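Local coordinates for coronin (Toxoplasma gondii, PDB 4OZU), which is an actin-binding protein that probably binds actin filaments, represented here by its WD40 beta-propeller domain, at residues 281-294 / 305-319. Sequence-based numbering, arbitrary orientation.
Sequences MLYVCGKGDSSCRY and VDAYRSSVPIKNFCF
The carbonyl oxygen of Ser-290 is gripped twice by Ser-310: its OG donates at 2.7 Å, in the carbonyl plane and on a lone pair, and its backbone N adds a weak bond. Lys-337 NZ, on strand 331-339 of the next blade, also bonds to Ser-310 OG, so the hydroxyl links the 310-316 connection to that blade. Further along, the backbone of Ile-314 clamps the type II turn running from Gly-286 to Asp-289 with two bonds. Gly-288 N reaches Ile-314 O at 2.6 Å with a nearly straight N-H (167°), while Ile-314 N gives a 2.7 Å bond to Asp-289 O. Lys-287 NZ binds chiefly Ser-36 O and only weakly Asn-316 OD1, whose ND2 is held by Gln-338 OE1.

Between strands 291-294 and 305-309 the pairing is antiparallel. Asp-306 O accepts Tyr-294 N at 2.9 Å and also lies over the centre of the Tyr-294 ring, 3.4 Å above its plane. CG stands between the backbone N and the carbonyl carbon (chi1 37°), which lays the ring over the Asp-306 to Ala-307 backbone, and its OH bonds to Leu-15 O. Val-305 N bonds to Tyr-294 O, and Val-305 and Asp-306 together stand opposite that one residue, a classic beta bulge.

Strand 317-319 runs antiparallel to strand 281-286 but at packing distance, and aromatic rings fill the interface. Phe-319 sets CE2 over the centre of the Tyr-283 ring, the two planes inclined at 39°. Cys-285 places CB over one face of Phe-317, toward the rim, in a CH-pi contact. Cys-285 and Cys-292 form a disulfide in this protein, but in the conformer described here their SG atoms stand 3.8 Å apart, unbonded.

Together these contacts illustrate the beta-propeller principle: the chain leaves the outermost strand of one four-stranded antiparallel blade, runs past the 286-289 turn, and starts the innermost strand of the next, as in WD40 domains.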
loop_
_atom_site.group_PDB
_atom_site.type_symbol
_atom_site.label_atom_id
_atom_site.label_comp_id
_atom_site.label_asym_id
_atom_site.label_seq_id
_atom_site.Cartn_x
_atom_site.Cartn_y
_atom_site.Cartn_z
ATOM N N MET A 281 10.900 7.679 4.226
ATOM C CA MET A 281 11.446 6.353 3.959
ATOM C C MET A 281 10.698 5.724 2.796
ATOM O O MET A 281 9.463 5.798 2.705
ATOM C CB MET A 281 11.360 5.435 5.180
ATOM C CG MET A 281 12.261 5.801 6.346
ATOM S SD MET A 281 13.984 6.143 5.930
ATOM C CE MET A 281 14.463 4.650 5.068
ATOM N N LEU A 282 11.463 5.107 1.904
ATOM C CA LEU A 282 10.917 4.504 0.696
ATOM C C LEU A 282 11.463 3.094 0.566
ATOM O O LEU A 282 12.661 2.905 0.343
ATOM C CB LEU A 282 11.275 5.354 -0.527
ATOM C CG LEU A 282 10.667 5.005 -1.885
ATOM C CD1 LEU A 282 9.147 4.946 -1.835
ATOM C CD2 LEU A 282 11.113 6.009 -2.924
ATOM N N TYR A 283 10.587 2.108 0.740
ATOM C CA TYR A 283 10.988 0.705 0.689
ATOM C C TYR A 283 10.640 0.126 -0.681
ATOM O O TYR A 283 9.586 0.435 -1.227
ATOM C CB TYR A 283 10.295 -0.098 1.793
ATOM C CG TYR A 283 10.441 0.483 3.187
ATOM C CD1 TYR A 283 9.590 1.482 3.624
ATOM C CD2 TYR A 283 11.419 0.029 4.059
ATOM C CE1 TYR A 283 9.705 2.019 4.886
ATOM C CE2 TYR A 283 11.548 0.564 5.335
ATOM C CZ TYR A 283 10.687 1.558 5.739
ATOM O OH TYR A 283 10.796 2.104 6.996
ATOM N N VAL A 284 11.532 -0.690 -1.244
ATOM C CA VAL A 284 11.241 -1.389 -2.494
ATOM C C VAL A 284 11.370 -2.880 -2.245
ATOM O O VAL A 284 12.441 -3.375 -1.895
ATOM C CB VAL A 284 12.158 -0.924 -3.657
ATOM C CG1 VAL A 284 11.838 0.522 -4.016
ATOM C CG2 VAL A 284 13.633 -1.061 -3.306
ATOM N N CYS A 285 10.257 -3.579 -2.442
ATOM C CA CYS A 285 10.124 -4.980 -2.077
ATOM C C CYS A 285 9.671 -5.813 -3.266
ATOM O O CYS A 285 8.669 -5.495 -3.904
ATOM C CB CYS A 285 9.121 -5.123 -0.933
ATOM S SG CYS A 285 9.364 -3.925 0.401
ATOM N N GLY A 286 10.413 -6.876 -3.560
ATOM C CA GLY A 286 10.029 -7.805 -4.607
ATOM C C GLY A 286 9.548 -9.128 -4.047
ATOM O O GLY A 286 10.246 -9.766 -3.260
ATOM N N LYS A 287 8.355 -9.553 -4.449
ATOM C CA LYS A 287 7.876 -10.882 -4.081
ATOM C C LYS A 287 8.814 -11.929 -4.662
ATOM O O LYS A 287 9.168 -11.871 -5.843
ATOM C CB LYS A 287 6.452 -11.113 -4.582
ATOM C CG LYS A 287 5.424 -10.171 -3.990
ATOM C CD LYS A 287 4.095 -10.306 -4.707
ATOM C CE LYS A 287 2.962 -10.506 -3.725
ATOM N NZ LYS A 287 1.676 -10.790 -4.412
ATOM N N GLY A 288 9.218 -12.882 -3.831
ATOM C CA GLY A 288 10.160 -13.904 -4.242
ATOM C C GLY A 288 11.593 -13.568 -3.870
ATOM O O GLY A 288 12.444 -14.462 -3.818
ATOM N N ASP A 289 11.865 -12.289 -3.619
ATOM C CA ASP A 289 13.179 -11.851 -3.153
ATOM C C ASP A 289 13.323 -12.169 -1.673
ATOM O O ASP A 289 12.338 -12.148 -0.935
ATOM C CB ASP A 289 13.387 -10.345 -3.372
ATOM C CG ASP A 289 13.495 -9.963 -4.841
ATOM O OD1 ASP A 289 13.653 -10.869 -5.689
ATOM O OD2 ASP A 289 13.452 -8.753 -5.142
ATOM N N SER A 290 14.546 -12.454 -1.240
ATOM C CA SER A 290 14.808 -12.694 0.175
ATOM C C SER A 290 15.284 -11.424 0.888
ATOM O O SER A 290 15.543 -11.449 2.095
ATOM C CB SER A 290 15.841 -13.813 0.349
ATOM O OG SER A 290 17.069 -13.482 -0.273
ATOM N N SER A 291 15.377 -10.317 0.152
ATOM C CA SER A 291 15.828 -9.052 0.726
ATOM C C SER A 291 14.948 -7.877 0.307
ATOM O O SER A 291 14.224 -7.948 -0.686
ATOM C CB SER A 291 17.279 -8.777 0.323
ATOM O OG SER A 291 17.403 -8.661 -1.082
ATOM N N CYS A 292 15.007 -6.814 1.105
ATOM C CA CYS A 292 14.297 -5.566 0.852
ATOM C C CYS A 292 15.232 -4.404 1.144
ATOM O O CYS A 292 15.818 -4.351 2.223
ATOM C CB CYS A 292 13.049 -5.454 1.733
ATOM S SG CYS A 292 12.678 -3.745 2.206
ATOM N N ARG A 293 15.390 -3.483 0.198
ATOM C CA ARG A 293 16.225 -2.313 0.447
ATOM C C ARG A 293 15.382 -1.054 0.538
ATOM O O ARG A 293 14.260 -0.992 0.032
ATOM C CB ARG A 293 17.299 -2.162 -0.626
ATOM C CG ARG A 293 16.796 -2.002 -2.037
ATOM C CD ARG A 293 17.975 -1.905 -2.993
ATOM N NE ARG A 293 18.860 -0.797 -2.642
ATOM C CZ ARG A 293 20.015 -0.533 -3.246
ATOM N NH1 ARG A 293 20.447 -1.298 -4.242
ATOM N NH2 ARG A 293 20.744 0.502 -2.849
ATOM N N TYR A 294 15.927 -0.058 1.220
ATOM C CA TYR A 294 15.206 1.175 1.432
ATOM C C TYR A 294 16.091 2.405 1.329
ATOM O O TYR A 294 17.317 2.355 1.492
ATOM C CB TYR A 294 14.496 1.148 2.786
ATOM C CG TYR A 294 15.251 0.475 3.898
ATOM C CD1 TYR A 294 15.180 -0.901 4.073
ATOM C CD2 TYR A 294 16.012 1.214 4.802
ATOM C CE1 TYR A 294 15.862 -1.525 5.107
ATOM C CE2 TYR A 294 16.692 0.597 5.833
ATOM C CZ TYR A 294 16.612 -0.771 5.983
ATOM O OH TYR A 294 17.291 -1.384 7.014
ATOM N N VAL A 305 19.793 4.067 2.222
ATOM C CA VAL A 305 20.025 3.952 3.659
ATOM C C VAL A 305 20.562 2.573 4.005
ATOM O O VAL A 305 21.700 2.441 4.447
ATOM C CB VAL A 305 18.748 4.220 4.460
ATOM C CG1 VAL A 305 18.995 3.988 5.954
ATOM C CG2 VAL A 305 18.268 5.642 4.213
ATOM N N ASP A 306 19.743 1.546 3.817
ATOM C CA ASP A 306 20.158 0.192 4.163
ATOM C C ASP A 306 19.222 -0.832 3.538
ATOM O O ASP A 306 18.437 -0.507 2.643
ATOM C CB ASP A 306 20.198 0.023 5.687
ATOM C CG ASP A 306 21.357 -0.845 6.155
ATOM O OD1 ASP A 306 21.613 -1.896 5.535
ATOM O OD2 ASP A 306 22.015 -0.471 7.147
ATOM N N ALA A 307 19.311 -2.070 4.005
ATOM C CA ALA A 307 18.466 -3.133 3.485
ATOM C C ALA A 307 18.169 -4.209 4.521
ATOM O O ALA A 307 18.966 -4.458 5.425
ATOM C CB ALA A 307 19.117 -3.755 2.267
ATOM N N TYR A 308 16.999 -4.824 4.379
ATOM C CA TYR A 308 16.669 -6.051 5.090
ATOM C C TYR A 308 17.188 -7.229 4.282
ATOM O O TYR A 308 16.969 -7.298 3.073
ATOM C CB TYR A 308 15.158 -6.168 5.305
ATOM C CG TYR A 308 14.686 -7.569 5.630
ATOM C CD1 TYR A 308 15.043 -8.183 6.818
ATOM C CD2 TYR A 308 13.874 -8.275 4.747
ATOM C CE1 TYR A 308 14.613 -9.463 7.121
ATOM C CE2 TYR A 308 13.438 -9.556 5.042
ATOM C CZ TYR A 308 13.811 -10.146 6.234
ATOM O OH TYR A 308 13.384 -11.419 6.542
ATOM N N ARG A 309 17.877 -8.155 4.944
ATOM C CA ARG A 309 18.429 -9.324 4.262
ATOM C C ARG A 309 18.106 -10.611 5.005
ATOM O O ARG A 309 18.223 -10.680 6.225
ATOM C CB ARG A 309 19.944 -9.180 4.102
ATOM C CG ARG A 309 20.356 -8.028 3.207
ATOM C CD ARG A 309 21.828 -8.102 2.841
ATOM N NE ARG A 309 22.183 -7.110 1.829
ATOM C CZ ARG A 309 22.516 -5.848 2.090
ATOM N NH1 ARG A 309 22.547 -5.399 3.339
ATOM N NH2 ARG A 309 22.819 -5.029 1.093
ATOM N N SER A 310 17.695 -11.631 4.258
ATOM C CA SER A 310 17.432 -12.943 4.831
ATOM C C SER A 310 17.739 -14.035 3.815
ATOM O O SER A 310 18.217 -13.753 2.716
ATOM C CB SER A 310 15.979 -13.044 5.297
ATOM O OG SER A 310 15.097 -13.161 4.199
ATOM N N SER A 311 17.473 -15.282 4.196
ATOM C CA SER A 311 17.631 -16.415 3.292
ATOM C C SER A 311 16.283 -17.072 2.995
ATOM O O SER A 311 16.228 -18.225 2.570
ATOM C CB SER A 311 18.598 -17.442 3.886
ATOM O OG SER A 311 18.018 -18.099 4.997
ATOM N N VAL A 312 15.203 -16.326 3.216
ATOM C CA VAL A 312 13.848 -16.831 3.016
ATOM C C VAL A 312 13.069 -15.836 2.158
ATOM O O VAL A 312 12.971 -14.666 2.518
ATOM C CB VAL A 312 13.123 -17.056 4.361
ATOM C CG1 VAL A 312 11.691 -17.526 4.140
ATOM C CG2 VAL A 312 13.884 -18.066 5.202
ATOM N N PRO A 313 12.530 -16.287 1.013
ATOM C CA PRO A 313 11.829 -15.352 0.121
ATOM C C PRO A 313 10.596 -14.700 0.743
ATOM O O PRO A 313 9.928 -15.290 1.590
ATOM C CB PRO A 313 11.418 -16.239 -1.062
ATOM C CG PRO A 313 12.333 -17.394 -1.018
ATOM C CD PRO A 313 12.607 -17.637 0.425
ATOM N N ILE A 314 10.317 -13.475 0.318
ATOM C CA ILE A 314 9.064 -12.807 0.639
ATOM C C ILE A 314 7.980 -13.351 -0.285
ATOM O O ILE A 314 8.081 -13.209 -1.504
ATOM C CB ILE A 314 9.174 -11.278 0.468
ATOM C CG1 ILE A 314 10.360 -10.726 1.261
ATOM C CG2 ILE A 314 7.886 -10.596 0.913
ATOM C CD1 ILE A 314 10.776 -9.336 0.826
ATOM N N LYS A 315 6.956 -13.990 0.275
ATOM C CA LYS A 315 5.869 -14.536 -0.547
ATOM C C LYS A 315 4.802 -13.472 -0.787
ATOM O O LYS A 315 4.330 -13.283 -1.908
ATOM C CB LYS A 315 5.246 -15.763 0.116
ATOM C CG LYS A 315 6.160 -16.979 0.162
ATOM C CD LYS A 315 6.474 -17.505 -1.229
ATOM C CE LYS A 315 7.351 -18.743 -1.166
ATOM N NZ LYS A 315 7.745 -19.216 -2.512
ATOM N N ASN A 316 4.427 -12.802 0.295
ATOM C CA ASN A 316 3.536 -11.652 0.275
ATOM C C ASN A 316 3.972 -10.727 1.397
ATOM O O ASN A 316 4.726 -11.131 2.283
ATOM C CB ASN A 316 2.069 -12.046 0.481
ATOM C CG ASN A 316 1.505 -12.868 -0.661
ATOM O OD1 ASN A 316 1.291 -12.360 -1.765
ATOM N ND2 ASN A 316 1.220 -14.134 -0.389
ATOM N N PHE A 317 3.493 -9.493 1.387
ATOM C CA PHE A 317 3.846 -8.581 2.460
ATOM C C PHE A 317 2.901 -7.395 2.544
ATOM O O PHE A 317 2.053 -7.179 1.677
ATOM C CB PHE A 317 5.274 -8.075 2.266
ATOM C CG PHE A 317 5.388 -7.015 1.222
ATOM C CD1 PHE A 317 5.504 -7.348 -0.118
ATOM C CD2 PHE A 317 5.359 -5.680 1.580
ATOM C CE1 PHE A 317 5.595 -6.364 -1.075
ATOM C CE2 PHE A 317 5.443 -4.696 0.621
ATOM C CZ PHE A 317 5.565 -5.036 -0.699
ATOM N N CYS A 318 3.057 -6.637 3.620
ATOM C CA CYS A 318 2.470 -5.314 3.733
ATOM C C CYS A 318 3.242 -4.593 4.818
ATOM O O CYS A 318 4.059 -5.200 5.510
ATOM C CB CYS A 318 0.979 -5.367 4.071
ATOM S SG CYS A 318 0.618 -5.907 5.771
ATOM N N PHE A 319 2.991 -3.300 4.943
ATOM C CA PHE A 319 3.538 -2.509 6.034
ATOM C C PHE A 319 2.385 -2.039 6.902
ATOM O O PHE A 319 1.267 -1.885 6.411
ATOM C CB PHE A 319 4.329 -1.312 5.501
ATOM C CG PHE A 319 5.706 -1.660 5.014
ATOM C CD1 PHE A 319 5.881 -2.417 3.871
ATOM C CD2 PHE A 319 6.824 -1.214 5.694
ATOM C CE1 PHE A 319 7.145 -2.729 3.420
ATOM C CE2 PHE A 319 8.088 -1.522 5.249
ATOM C CZ PHE A 319 8.248 -2.280 4.109
#